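Local coordinates for protein proteasome accessory factor B/C (PafBC) (Paenarthrobacter aurescens, PDB 6SJ9) that probably regulates transcription in the bacterial DNA damage response, pairing winged helix-turn-helix modules with WYL domains, at residues Q148-V153 and D384-I389. Sequence-based numbering, arbitrary orientation.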
ATOM      1  N   GLN A 148      15.436   5.713  -5.547  1.00 45.35           N
ATOM      2  CA  GLN A 148      16.817   6.166  -5.710  1.00 49.36           C
ATOM      3  C   GLN A 148      16.919   7.704  -5.654  1.00 48.52           C
ATOM      4  O   GLN A 148      17.774   8.255  -4.957  1.00 47.54           O
ATOM      5  CB  GLN A 148      17.403   5.640  -7.029  1.00 48.92           C
ATOM      6  CG  GLN A 148      18.892   5.968  -7.102  1.00 52.28           C
ATOM      7  CD  GLN A 148      19.676   5.221  -6.012  1.00 59.02           C
ATOM      8  OE1 GLN A 148      19.512   4.000  -5.834  1.00 57.85           O
ATOM      9  NE2 GLN A 148      20.483   5.957  -5.235  1.00 63.74           N
ATOM     10  N   ALA A 149      16.040   8.401  -6.370  1.00 49.99           N
ATOM     11  CA  ALA A 149      16.038   9.865  -6.364  1.00 52.05           C
ATOM     12  C   ALA A 149      15.757  10.392  -4.974  1.00 55.54           C
ATOM     13  O   ALA A 149      16.358  11.389  -4.515  1.00 54.07           O
ATOM     14  CB  ALA A 149      14.996  10.396  -7.351  1.00 46.66           C
ATOM     15  N   PHE A 150      14.864   9.710  -4.271  1.00 54.78           N
ATOM     16  CA  PHE A 150      14.630  10.052  -2.885  1.00 51.10           C
ATOM     17  C   PHE A 150      15.886   9.861  -2.066  1.00 48.69           C
ATOM     18  O   PHE A 150      16.226  10.719  -1.237  1.00 50.35           O
ATOM     19  CB  PHE A 150      13.505   9.208  -2.311  1.00 51.02           C
ATOM     20  CG  PHE A 150      12.624   9.961  -1.398  1.00 47.86           C
ATOM     21  CD1 PHE A 150      12.920  10.043  -0.071  1.00 47.35           C
ATOM     22  CD2 PHE A 150      11.488  10.586  -1.889  1.00 51.23           C
ATOM     23  CE1 PHE A 150      12.110  10.768   0.777  1.00 46.17           C
ATOM     24  CE2 PHE A 150      10.649  11.306  -1.062  1.00 51.44           C
ATOM     25  CZ  PHE A 150      10.975  11.398   0.283  1.00 48.36           C
ATOM     26  N   ASP A 151      16.510   8.665  -2.176  1.00 43.67           N
ATOM     27  CA  ASP A 151      17.736   8.421  -1.430  1.00 44.49           C
ATOM     28  C   ASP A 151      18.804   9.467  -1.755  1.00 40.50           C
ATOM     29  O   ASP A 151      19.557   9.868  -0.867  1.00 42.42           O
ATOM     30  CB  ASP A 151      18.304   7.027  -1.687  1.00 43.62           C
ATOM     31  CG  ASP A 151      17.408   5.873  -1.112  1.00 54.69           C
ATOM     32  OD1 ASP A 151      16.468   6.115  -0.311  1.00 56.00           O
ATOM     33  OD2 ASP A 151      17.691   4.692  -1.448  1.00 59.04           O
ATOM     34  N   ASP A 152      18.872   9.919  -3.012  1.00 38.47           N
ATOM     35  CA  ASP A 152      19.964  10.814  -3.409  1.00 43.26           C
ATOM     36  C   ASP A 152      19.772  12.215  -2.847  1.00 40.70           C
ATOM     37  O   ASP A 152      20.719  12.807  -2.308  1.00 40.65           O
ATOM     38  CB  ASP A 152      20.089  10.861  -4.929  1.00 43.32           C
ATOM     39  CG  ASP A 152      20.634   9.585  -5.476  1.00 47.34           C
ATOM     40  OD1 ASP A 152      21.464   8.911  -4.791  1.00 50.78           O
ATOM     41  OD2 ASP A 152      20.296   9.294  -6.625  1.00 49.99           O
ATOM     42  N   VAL A 153      18.533  12.720  -2.882  1.00 39.67           N
ATOM     43  CA  VAL A 153      18.255  14.027  -2.284  1.00 37.36           C
ATOM     44  C   VAL A 153      18.496  13.981  -0.784  1.00 39.62           C
ATOM     45  O   VAL A 153      19.119  14.876  -0.219  1.00 40.43           O
ATOM     46  CB  VAL A 153      16.821  14.483  -2.615  1.00 33.61           C
ATOM     47  CG1 VAL A 153      16.457  15.742  -1.780  1.00 37.95           C
ATOM     48  CG2 VAL A 153      16.769  14.872  -4.086  1.00 34.35           C
ATOM     49  N   ASP A 384      11.926   2.886   6.864  1.00 34.12           N
ATOM     50  CA  ASP A 384      10.582   2.782   7.439  1.00 35.96           C
ATOM     51  C   ASP A 384       9.697   3.886   6.919  1.00 32.75           C
ATOM     52  O   ASP A 384       8.544   3.650   6.602  1.00 29.61           O
ATOM     53  CB  ASP A 384      10.587   2.881   8.972  1.00 35.24           C
ATOM     54  CG  ASP A 384      11.235   1.682   9.643  1.00 42.43           C
ATOM     55  OD1 ASP A 384      11.335   0.599   9.042  1.00 44.44           O
ATOM     56  OD2 ASP A 384      11.627   1.839  10.808  1.00 46.84           O
ATOM     57  N   LEU A 385      10.232   5.111   6.828  1.00 34.22           N
ATOM     58  CA  LEU A 385       9.409   6.229   6.396  1.00 34.53           C
ATOM     59  C   LEU A 385       9.106   6.139   4.914  1.00 36.42           C
ATOM     60  O   LEU A 385       8.008   6.507   4.494  1.00 38.07           O
ATOM     61  CB  LEU A 385      10.072   7.577   6.738  1.00 32.06           C
ATOM     62  CG  LEU A 385      10.124   7.884   8.226  1.00 35.82           C
ATOM     63  CD1 LEU A 385      11.008   9.057   8.566  1.00 35.37           C
ATOM     64  CD2 LEU A 385       8.719   8.200   8.693  1.00 33.20           C
ATOM     65  N   LYS A 386      10.069   5.670   4.098  1.00 36.74           N
ATOM     66  CA  LYS A 386       9.798   5.509   2.667  1.00 37.75           C
ATOM     67  C   LYS A 386       8.687   4.482   2.437  1.00 36.52           C
ATOM     68  O   LYS A 386       7.849   4.660   1.558  1.00 39.34           O
ATOM     69  CB  LYS A 386      11.079   5.087   1.918  1.00 39.89           C
ATOM     70  CG  LYS A 386      12.123   6.264   1.716  1.00 42.39           C
ATOM     71  CD  LYS A 386      13.544   5.706   1.366  1.00 41.20           C
ATOM     72  CE  LYS A 386      13.568   4.676   0.183  1.00 45.09           C
ATOM     73  NZ  LYS A 386      14.955   4.052   0.067  1.00 49.95           N
ATOM     74  N   ILE A 387       8.684   3.384   3.196  1.00 38.92           N
ATOM     75  CA  ILE A 387       7.593   2.415   3.072  1.00 34.40           C
ATOM     76  C   ILE A 387       6.277   3.071   3.436  1.00 36.78           C
ATOM     77  O   ILE A 387       5.265   2.907   2.745  1.00 38.98           O
ATOM     78  CB  ILE A 387       7.848   1.196   3.978  1.00 35.73           C
ATOM     79  CG1 ILE A 387       9.031   0.390   3.448  1.00 35.35           C
ATOM     80  CG2 ILE A 387       6.545   0.307   4.013  1.00 38.12           C
ATOM     81  CD1 ILE A 387       9.667  -0.465   4.501  1.00 35.92           C
ATOM     82  N   LEU A 388       6.278   3.860   4.518  1.00 36.40           N
ATOM     83  CA  LEU A 388       5.038   4.392   5.045  1.00 39.95           C
ATOM     84  C   LEU A 388       4.475   5.527   4.173  1.00 44.64           C
ATOM     85  O   LEU A 388       3.276   5.536   3.851  1.00 43.48           O
ATOM     86  CB  LEU A 388       5.252   4.910   6.487  1.00 34.38           C
ATOM     87  CG  LEU A 388       4.044   5.606   7.141  1.00 35.48           C
ATOM     88  CD1 LEU A 388       2.967   4.539   7.329  1.00 39.83           C
ATOM     89  CD2 LEU A 388       4.377   6.220   8.518  1.00 36.51           C
ATOM     90  N   ILE A 389       5.297   6.510   3.809  1.00 42.78           N
ATOM     91  CA  ILE A 389       4.756   7.741   3.223  1.00 40.05           C
ATOM     92  C   ILE A 389       5.308   8.057   1.849  1.00 38.40           C
ATOM     93  O   ILE A 389       4.952   9.097   1.296  1.00 45.99           O
ATOM     94  CB  ILE A 389       4.991   8.965   4.136  1.00 42.20           C
ATOM     95  CG1 ILE A 389       6.492   9.218   4.283  1.00 45.51           C
ATOM     96  CG2 ILE A 389       4.340   8.873   5.460  1.00 39.66           C
ATOM     97  CD1 ILE A 389       6.770  10.505   5.032  1.00 48.21           C
TER
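Phe-150 and Lys-386 mark the nearest approach of the two backbones in helical segments 148-153 and 384-389, which stay well apart, with 8.6 Å between the CA atoms of these two residues. Side chains span the gap, and most of the work falls to one long lysine. Lys-386 leaves its helix in the direction of the other segment, and its chain bends once, at chi3 (51°), before the ammonium group arrives at Asp-151. There NZ donates to OD1 of Asp-151 over 2.6 Å, a short salt bridge that uses the syn lone pair, on the side of the second oxygen; OD2 of Asp-151 is also close, 3.2 Å from the same NZ. The two side chains cross at about a right angle, and the lysine methylenes follow the amine in, with CE 3.3 Å from Asp-151 OD1. The Asp-151 to Lys-386 pair illustrates how an ion pair can add one polar tie between modules that already share a sheet: helix 147-159 belongs to the first WYL domain, which has an Sm-like fold, whereas helix 378-389 lies in the PafC helix-turn-helix domain, beside strand 404-407, which pairs antiparallel with strand 175-188 of the WYL domain. Closer to the lysine's own helix the contact turns apolar. CG of Lys-386 lies 4.3 Å from CD1 of Phe-150, approaching the ring obliquely, so the aliphatic part of the lysine borders a buried aromatic while its charged end pairs with a partly exposed carboxylate. The phenylalanine ring in turn meets Trp-192 and Trp-406 edge-to-face, one from each module. On another side of helix 147-159, NE2 of Gln-148 donates to OD1 of Asp-152 at 3.1 Å, reaching it from above the carboxylate plane, while the other oxygen of Asp-152 forms a salt bridge with Arg-594 of the second WCX domain.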